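Local atomic coordinates of argininosuccinate lyase (Chelativorans sp., PDB entry 6RXA), a protein that is a C-N lyase of the aspartase/fumarase superfamily, an EDDS lyase, that probably also cleaves argininosuccinate to fumarate and L-arginine. Residues 63-66 / 67-71. The protein carries 2 engineered substitutions. Numbering follows the deposited sequence.
Sequences EESA and TILSG
The flat carbonyl group of Glu63 is approached on both of its faces by Thr67: the backbone N comes from one side and the hydroxyl OG1 from the other, each tilted 28° from the carbonyl plane. Thr67 N donates to Glu63 O at 3.1 Å, and Thr67 OG1 gives the same oxygen a second hydrogen bond of 3.0 Å. OG1 sits beside its own backbone N, opposite the carbonyl carbon (chi1 -58°), and so points back to the preceding turn. A valine at Thr67 would keep the branched shape but would probably leave Glu63 O with the backbone N as its one donor from this residue. These are i to i+4 contacts of an alpha-helix, in the first turns of helix 62-79, far from the annotated sites, where the helix packs against helices 35-56 and 451-500. Leu69 N meets Ser65 O almost head-on, with a C=O...N angle of 166° and a length of 2.8 Å. Leu69 CD1 also lies 3.5 Å from Ser65 OG, whose hydroxyl is hydrogen-bonded to Thr55 OG1; a small polar residue thus fits a buried seam beside Val51 and Ile493. Ile68 lays CG1 alongside the Glu64 carbonyl, 3.3 Å from its O, and its branched aliphatic chain suits the side lined by Val51 and Leu60. The Glu64 carboxylate extends elsewhere, its OE2 forming a salt bridge with Lys105. Next along the helix, Ser70 N bonds to Ala66 O at 3.0 Å, while Ser70 OG adds a weak bond of 3.4 Å to Ala66 O, and the short Ala66 methyl touches Asp497 of helix 451-500, where a small residue suits close helix packing.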
ATOM      1  N   GLU A  63      20.020  48.587  -8.338  1.00 24.99           N
ATOM      2  CA  GLU A  63      19.475  48.816  -9.672  1.00 25.38           C
ATOM      3  C   GLU A  63      19.131  47.506 -10.373  1.00 22.75           C
ATOM      4  O   GLU A  63      18.062  47.386 -10.982  1.00 23.09           O
ATOM      5  CB  GLU A  63      20.462  49.640 -10.505  1.00 30.08           C
ATOM      6  CG  GLU A  63      20.671  51.063  -9.987  1.00 37.24           C
ATOM      7  CD  GLU A  63      21.908  51.226  -9.102  1.00 41.67           C
ATOM      8  OE1 GLU A  63      22.555  52.294  -9.195  1.00 42.05           O
ATOM      9  OE2 GLU A  63      22.233  50.305  -8.311  1.00 36.77           O
ATOM     10  N   GLU A  64      20.029  46.515 -10.311  1.00 21.56           N
ATOM     11  CA  GLU A  64      19.739  45.207 -10.892  1.00 21.39           C
ATOM     12  C   GLU A  64      18.555  44.566 -10.187  1.00 21.56           C
ATOM     13  O   GLU A  64      17.655  44.007 -10.832  1.00 21.02           O
ATOM     14  CB  GLU A  64      20.958  44.295 -10.755  1.00 21.39           C
ATOM     15  CG  GLU A  64      22.126  44.683 -11.653  1.00 24.10           C
ATOM     16  CD  GLU A  64      23.381  43.879 -11.363  1.00 26.78           C
ATOM     17  OE1 GLU A  64      23.638  43.566 -10.179  1.00 26.73           O
ATOM     18  OE2 GLU A  64      24.119  43.574 -12.322  1.00 28.11           O
ATOM     19  N   SER A  65      18.537  44.653  -8.859  1.00 21.40           N
ATOM     20  CA  SER A  65      17.459  44.074  -8.071  1.00 22.11           C
ATOM     21  C   SER A  65      16.121  44.686  -8.450  1.00 21.22           C
ATOM     22  O   SER A  65      15.148  43.965  -8.696  1.00 21.37           O
ATOM     23  CB  SER A  65      17.775  44.296  -6.590  1.00 22.84           C
ATOM     24  OG  SER A  65      16.785  43.745  -5.752  1.00 23.16           O
ATOM     25  N   ALA A  66      16.062  46.015  -8.550  1.00 20.13           N
ATOM     26  CA  ALA A  66      14.808  46.666  -8.901  1.00 19.77           C
ATOM     27  C   ALA A  66      14.325  46.227 -10.275  1.00 20.04           C
ATOM     28  O   ALA A  66      13.126  46.002 -10.475  1.00 20.17           O
ATOM     29  CB  ALA A  66      14.980  48.186  -8.876  1.00 20.59           C
ATOM     30  N   THR A  67      15.241  46.132 -11.243  1.00 19.54           N
ATOM     31  CA  THR A  67      14.861  45.708 -12.585  1.00 20.70           C
ATOM     32  C   THR A  67      14.269  44.305 -12.563  1.00 20.66           C
ATOM     33  O   THR A  67      13.213  44.052 -13.157  1.00 20.90           O
ATOM     34  CB  THR A  67      16.074  45.764 -13.510  1.00 21.87           C
ATOM     35  OG1 THR A  67      16.598  47.099 -13.534  1.00 22.98           O
ATOM     36  CG2 THR A  67      15.666  45.340 -14.905  1.00 22.69           C
ATOM     37  N   ILE A  68      14.931  43.383 -11.858  1.00 20.20           N
ATOM     38  CA  ILE A  68      14.441  42.016 -11.733  1.00 19.40           C
ATOM     39  C   ILE A  68      13.081  41.990 -11.040  1.00 19.70           C
ATOM     40  O   ILE A  68      12.129  41.376 -11.532  1.00 19.37           O
ATOM     41  CB  ILE A  68      15.475  41.153 -10.988  1.00 19.21           C
ATOM     42  CG1 ILE A  68      16.739  40.989 -11.838  1.00 20.09           C
ATOM     43  CG2 ILE A  68      14.885  39.787 -10.654  1.00 18.96           C
ATOM     44  CD1 ILE A  68      17.937  40.440 -11.086  1.00 20.52           C
ATOM     45  N   LEU A  69      12.973  42.653  -9.882  1.00 19.29           N
ATOM     46  CA  LEU A  69      11.750  42.568  -9.089  1.00 18.69           C
ATOM     47  C   LEU A  69      10.549  43.135  -9.840  1.00 19.02           C
ATOM     48  O   LEU A  69       9.452  42.566  -9.778  1.00 19.90           O
ATOM     49  CB  LEU A  69      11.933  43.260  -7.735  1.00 19.04           C
ATOM     50  CG  LEU A  69      12.951  42.621  -6.793  1.00 20.10           C
ATOM     51  CD1 LEU A  69      13.295  43.542  -5.642  1.00 21.81           C
ATOM     52  CD2 LEU A  69      12.402  41.301  -6.251  1.00 19.81           C
ATOM     53  N   SER A  70      10.726  44.254 -10.550  1.00 19.61           N
ATOM     54  CA  SER A  70       9.627  44.765 -11.365  1.00 21.43           C
ATOM     55  C   SER A  70       9.271  43.783 -12.478  1.00 20.94           C
ATOM     56  O   SER A  70       8.093  43.600 -12.801  1.00 21.66           O
ATOM     57  CB  SER A  70       9.989  46.130 -11.947  1.00 27.67           C
ATOM     58  OG  SER A  70       9.970  47.121 -10.941  1.00 37.16           O
ATOM     59  N   GLY A  71      10.276  43.130 -13.067  1.00 19.97           N
ATOM     60  CA  GLY A  71       9.996  42.129 -14.084  1.00 19.60           C
ATOM     61  C   GLY A  71       9.232  40.933 -13.552  1.00 19.67           C
ATOM     62  O   GLY A  71       8.375  40.373 -14.244  1.00 20.55           O
TER